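Local coordinates for protein bacteriocin (Brevibacillus sp. SKDU10, PDB 6LWZ) that acts as an antimicrobial peptide of the laterosporulin family, a disulfide-braced, defensin-like molecule probably secreted to kill competing bacteria, at residues G19-G22 with Y27-Q30; R12-D17 with G38-C43. All coordinates share one frame; numbering follows the deposited sequence.

Contact 1: residues G19-G22 with Y27-Q30; sequences GCHG and YYKQ
C20 and Y27 face each other as an antiparallel, non-hydrogen-bonded pair with their CA atoms 4.6 Å apart, where strand 10-20 runs out and strand 26-35 is under way. One step along, the backbone N of Y28 donates to G19 O at 3.1 Å; the bond is bent, with 143° at the hydrogen. The same oxygen also receives a CA-H...O contact from Y27 CA at 3.4 Å. G19 itself has a positive phi, a conformation open to glycine but strained for other residues, whose side chain would press on the carbonyl oxygen of the residue before. After C20 the chain leaves the sheet, and H21 and G22 start the connection of a beta hairpin, the first of the two that make up the three-stranded antiparallel sheet of this defensin-like peptide. The C20 side chain lies on the same face as that of Y27 and ties this end of the hairpin to C51 by a disulfide. Y28 lies on the other face, where H21, already in the turn, meets it in an edge-to-face (T-shaped) pair: H21 CD2 stands 3.6 Å above the centre of the tyrosine ring, with the two planes at 73°. Y28 reaches this place because CG sits between its backbone N and carbonyl carbon (chi1 75°), which swings the ring back across the neighbouring strand, its CE1 3.6 Å from H21 CA. The imidazole is held by its ND1, which accepts the backbone N-H groups of V23 and E24. Y27 turns its ring the other way, laying CD1 3.8 Å from G19 C, which meets the ring at its edge.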
loop_
_atom_site.group_PDB
_atom_site.type_symbol
_atom_site.label_atom_id
_atom_site.label_comp_id
_atom_site.label_asym_id
_atom_site.label_seq_id
_atom_site.Cartn_x
_atom_site.Cartn_y
_atom_site.Cartn_z
ATOM N N GLY A 19 -4.057 -9.123 -5.518
ATOM C CA GLY A 19 -5.105 -9.760 -6.296
ATOM C C GLY A 19 -6.479 -9.270 -5.877
ATOM O O GLY A 19 -6.655 -8.095 -5.554
ATOM N N CYS A 20 -7.448 -10.180 -5.857
ATOM C CA CYS A 20 -8.850 -9.794 -5.740
ATOM C C CYS A 20 -9.239 -9.435 -4.321
ATOM O O CYS A 20 -9.072 -10.240 -3.408
ATOM C CB CYS A 20 -9.748 -10.921 -6.228
ATOM S SG CYS A 20 -11.306 -10.319 -6.891
ATOM N N HIS A 21 -9.771 -8.233 -4.132
ATOM C CA HIS A 21 -10.252 -7.842 -2.815
ATOM C C HIS A 21 -11.531 -8.621 -2.513
ATOM O O HIS A 21 -12.411 -8.740 -3.368
ATOM C CB HIS A 21 -10.507 -6.342 -2.738
ATOM C CG HIS A 21 -10.450 -5.796 -1.347
ATOM N ND1 HIS A 21 -11.546 -5.755 -0.515
ATOM C CD2 HIS A 21 -9.426 -5.261 -0.641
ATOM C CE1 HIS A 21 -11.205 -5.215 0.640
ATOM N NE2 HIS A 21 -9.923 -4.906 0.591
ATOM N N GLY A 22 -11.623 -9.163 -1.303
ATOM C CA GLY A 22 -12.772 -9.970 -0.904
ATOM C C GLY A 22 -14.050 -9.178 -0.697
ATOM O O GLY A 22 -15.138 -9.702 -0.904
ATOM N N TYR A 27 -9.171 -5.706 -8.108
ATOM C CA TYR A 27 -7.748 -5.912 -7.899
ATOM C C TYR A 27 -7.230 -4.794 -7.014
ATOM O O TYR A 27 -7.703 -3.661 -7.109
ATOM C CB TYR A 27 -7.013 -5.925 -9.232
ATOM C CG TYR A 27 -7.315 -7.153 -10.046
ATOM C CD1 TYR A 27 -7.006 -8.414 -9.557
ATOM C CD2 TYR A 27 -7.914 -7.063 -11.302
ATOM C CE1 TYR A 27 -7.280 -9.555 -10.287
ATOM C CE2 TYR A 27 -8.196 -8.204 -12.043
ATOM C CZ TYR A 27 -7.874 -9.450 -11.530
ATOM O OH TYR A 27 -8.140 -10.605 -12.245
ATOM N N TYR A 28 -6.291 -5.106 -6.128
ATOM C CA TYR A 28 -5.712 -4.080 -5.266
ATOM C C TYR A 28 -4.245 -4.347 -4.926
ATOM O O TYR A 28 -3.758 -5.480 -5.005
ATOM C CB TYR A 28 -6.546 -3.902 -3.979
ATOM C CG TYR A 28 -6.367 -5.013 -2.969
ATOM C CD1 TYR A 28 -6.898 -6.272 -3.203
ATOM C CD2 TYR A 28 -5.659 -4.808 -1.788
ATOM C CE1 TYR A 28 -6.742 -7.298 -2.293
ATOM C CE2 TYR A 28 -5.498 -5.832 -0.865
ATOM C CZ TYR A 28 -6.043 -7.073 -1.127
ATOM O OH TYR A 28 -5.882 -8.107 -0.242
ATOM N N LYS A 29 -3.555 -3.269 -4.566
ATOM C CA LYS A 29 -2.169 -3.324 -4.118
ATOM C C LYS A 29 -2.079 -2.645 -2.769
ATOM O O LYS A 29 -2.644 -1.568 -2.584
ATOM C CB LYS A 29 -1.248 -2.600 -5.100
ATOM C CG LYS A 29 -1.326 -3.127 -6.521
ATOM C CD LYS A 29 -0.463 -2.311 -7.469
ATOM C CE LYS A 29 -0.782 -2.646 -8.913
ATOM N NZ LYS A 29 0.147 -1.969 -9.847
ATOM N N GLN A 30 -1.393 -3.281 -1.828
ATOM C CA GLN A 30 -1.083 -2.648 -0.557
ATOM C C GLN A 30 0.210 -1.868 -0.728
ATOM O O GLN A 30 1.200 -2.419 -1.196
ATOM C CB GLN A 30 -0.926 -3.684 0.556
ATOM C CG GLN A 30 -2.206 -4.423 0.918
ATOM C CD GLN A 30 -3.202 -3.561 1.669
ATOM O OE1 GLN A 30 -3.649 -2.524 1.172
ATOM N NE2 GLN A 30 -3.572 -3.999 2.869
#

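Contact 2: residues R12-D17 with G38-C43; sequences RFIVKD and GQHLYC
I14 meets H40 over the middle strand, 26-35, which separates the two outer strands of the sheet, with CD1 of the isoleucine 3.5 Å from NE2 of the imidazole. The two side chains cross at about a right angle, and the methyl reaches the NE2 and CD2 side of the ring, CD2 lying 3.8 Å from it. This is the close part of the contact. The strands themselves do not pair. The axes of segments 12-17 and 40-43 come no nearer than 8.8 Å because strand 26-35 runs between them, bonding through its backbone to both, Y32 to I14 and V33 to L41, and the twist of the sheet turns them by 66°. Side chains thus bridge over the middle strand. On the same side as H40, K16 extends its chain until NZ is 4.5 Å from H40 CD2, near the plane of the ring, while its ammonium group makes a cation-pi contact with Y32. The other face of the sheet is looser. With its CG beside the backbone N (chi1 -73°), F13 turns its ring toward C43, and CE2 stops 4.2 Å from SG; the sulfur approaches at the ring edge and is bonded to C2, bringing the N-terminal segment alongside. F13 is exposed, whereas C43 is buried. No hydrogen bond crosses between 12-17 and 38-43, and the contact is apolar except for the lysine and the imidazole. With K16 NZ 5.4 Å from H40 NE2, the nearby positive charge would be expected to disfavour protonation of the histidine.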
loop_
_atom_site.group_PDB
_atom_site.type_symbol
_atom_site.label_atom_id
_atom_site.label_comp_id
_atom_site.label_asym_id
_atom_site.label_seq_id
_atom_site.Cartn_x
_atom_site.Cartn_y
_atom_site.Cartn_z
ATOM N N ARG A 12 11.816 4.994 0.317
ATOM C CA ARG A 12 11.122 4.523 -0.885
ATOM C C ARG A 12 9.727 3.994 -0.552
ATOM O O ARG A 12 9.342 3.908 0.612
ATOM C CB ARG A 12 11.948 3.459 -1.629
ATOM C CG ARG A 12 12.276 2.214 -0.814
ATOM C CD ARG A 12 13.625 1.626 -1.205
ATOM N NE ARG A 12 14.721 2.562 -0.939
ATOM C CZ ARG A 12 15.993 2.386 -1.299
ATOM N NH1 ARG A 12 16.381 1.299 -1.956
ATOM N NH2 ARG A 12 16.889 3.318 -0.995
ATOM N N PHE A 13 8.972 3.682 -1.596
ATOM C CA PHE A 13 7.688 3.020 -1.465
ATOM C C PHE A 13 7.825 1.572 -1.916
ATOM O O PHE A 13 8.505 1.294 -2.900
ATOM C CB PHE A 13 6.641 3.726 -2.320
ATOM C CG PHE A 13 6.200 5.043 -1.762
ATOM C CD1 PHE A 13 6.941 6.192 -1.998
ATOM C CD2 PHE A 13 5.042 5.136 -0.996
ATOM C CE1 PHE A 13 6.533 7.415 -1.484
ATOM C CE2 PHE A 13 4.625 6.353 -0.478
ATOM C CZ PHE A 13 5.373 7.495 -0.718
ATOM N N ILE A 14 7.198 0.661 -1.178
ATOM C CA ILE A 14 7.102 -0.741 -1.585
ATOM C C ILE A 14 5.650 -1.125 -1.899
ATOM O O ILE A 14 4.760 -1.002 -1.057
ATOM C CB ILE A 14 7.676 -1.693 -0.518
ATOM C CG1 ILE A 14 9.147 -1.378 -0.264
ATOM C CG2 ILE A 14 7.554 -3.139 -0.971
ATOM C CD1 ILE A 14 9.364 -0.432 0.884
ATOM N N VAL A 15 5.443 -1.618 -3.118
ATOM C CA VAL A 15 4.122 -1.941 -3.648
ATOM C C VAL A 15 3.939 -3.449 -3.675
ATOM O O VAL A 15 4.697 -4.150 -4.332
ATOM C CB VAL A 15 3.967 -1.406 -5.083
ATOM C CG1 VAL A 15 2.655 -1.861 -5.702
ATOM C CG2 VAL A 15 4.061 0.108 -5.098
ATOM N N LYS A 16 2.929 -3.933 -2.955
ATOM C CA LYS A 16 2.624 -5.357 -2.875
ATOM C C LYS A 16 1.244 -5.618 -3.464
ATOM O O LYS A 16 0.239 -5.156 -2.931
ATOM C CB LYS A 16 2.677 -5.826 -1.422
ATOM C CG LYS A 16 4.088 -5.920 -0.863
ATOM C CD LYS A 16 4.138 -5.609 0.625
ATOM C CE LYS A 16 5.552 -5.737 1.176
ATOM N NZ LYS A 16 5.665 -5.302 2.599
ATOM N N ASP A 17 1.219 -6.352 -4.571
ATOM C CA ASP A 17 -0.015 -6.712 -5.259
ATOM C C ASP A 17 -0.654 -7.918 -4.583
ATOM O O ASP A 17 0.018 -8.915 -4.321
ATOM C CB ASP A 17 0.279 -7.027 -6.724
ATOM C CG ASP A 17 -0.970 -7.331 -7.518
ATOM O OD1 ASP A 17 -1.657 -8.328 -7.204
ATOM O OD2 ASP A 17 -1.260 -6.578 -8.470
ATOM N N GLY A 38 12.814 4.454 10.538
ATOM C CA GLY A 38 12.475 3.079 10.859
ATOM C C GLY A 38 12.400 2.257 9.582
ATOM O O GLY A 38 13.291 2.336 8.771
ATOM N N GLN A 39 11.440 1.370 9.441
ATOM C CA GLN A 39 11.344 0.696 8.167
ATOM C C GLN A 39 9.944 0.762 7.645
ATOM O O GLN A 39 9.418 1.823 7.510
ATOM C CB GLN A 39 11.987 -0.689 8.098
ATOM C CG GLN A 39 13.507 -0.764 8.266
ATOM C CD GLN A 39 14.307 -0.087 7.159
ATOM O OE1 GLN A 39 14.489 -0.651 6.100
ATOM N NE2 GLN A 39 14.788 1.118 7.406
ATOM N N HIS A 40 9.326 -0.372 7.438
ATOM C CA HIS A 40 8.038 -0.438 6.797
ATOM C C HIS A 40 6.756 -0.135 7.485
ATOM O O HIS A 40 6.382 -0.801 8.409
ATOM C CB HIS A 40 7.909 -1.794 6.168
ATOM C CG HIS A 40 8.986 -2.074 5.203
ATOM N ND1 HIS A 40 10.290 -1.730 5.445
ATOM C CD2 HIS A 40 8.954 -2.618 3.979
ATOM C CE1 HIS A 40 11.015 -2.045 4.401
ATOM N NE2 HIS A 40 10.229 -2.604 3.508
ATOM N N LEU A 41 6.049 0.840 6.959
ATOM C CA LEU A 41 4.732 1.207 7.504
ATOM C C LEU A 41 3.712 1.210 6.372
ATOM O O LEU A 41 4.013 1.682 5.275
ATOM C CB LEU A 41 4.819 2.580 8.162
ATOM C CG LEU A 41 5.737 2.658 9.371
ATOM C CD1 LEU A 41 5.765 4.058 9.934
ATOM C CD2 LEU A 41 5.359 1.651 10.433
ATOM N N TYR A 42 2.535 0.702 6.692
ATOM C CA TYR A 42 1.407 0.654 5.743
ATOM C C TYR A 42 1.002 2.079 5.378
ATOM O O TYR A 42 0.775 2.882 6.246
ATOM C CB TYR A 42 0.214 -0.009 6.411
ATOM C CG TYR A 42 -1.020 0.065 5.571
ATOM C CD1 TYR A 42 -1.128 -0.703 4.438
ATOM C CD2 TYR A 42 -2.054 0.907 5.897
ATOM C CE1 TYR A 42 -2.247 -0.651 3.640
ATOM C CE2 TYR A 42 -3.186 0.972 5.118
ATOM C CZ TYR A 42 -3.274 0.193 3.988
ATOM O OH TYR A 42 -4.365 0.241 3.203
ATOM N N CYS A 43 0.911 2.331 4.084
ATOM C CA CYS A 43 0.540 3.670 3.596
ATOM C C CYS A 43 -0.918 3.683 3.160
ATOM O O CYS A 43 -1.680 4.388 3.779
ATOM C CB CYS A 43 1.402 4.089 2.411
ATOM S SG CYS A 43 1.296 5.842 1.980
#

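Overall arrangement
Contact 1 is nested within the chain loop that contact 2 closes, and their centres lie about 16 Å apart along one three-stranded sheet. Both draw on strand 10-20: contact 1 holds its end against the neighbouring strand 26-35, while contact 2 spans from its middle to strand 40-48 at the other edge of the sheet. They meet at Q30 and K29. The backbone N of Q30 lies 2.7 Å from K16 O, probably as a hydrogen bond, and its OE1 packs 3.4 Å from Y42 CE1. K29 CD and V15 CG1 add a 3.6 Å packing contact. Each contact also includes one disulfide cysteine, C20 linking to the C-terminal segment and C43 to the N-terminal one.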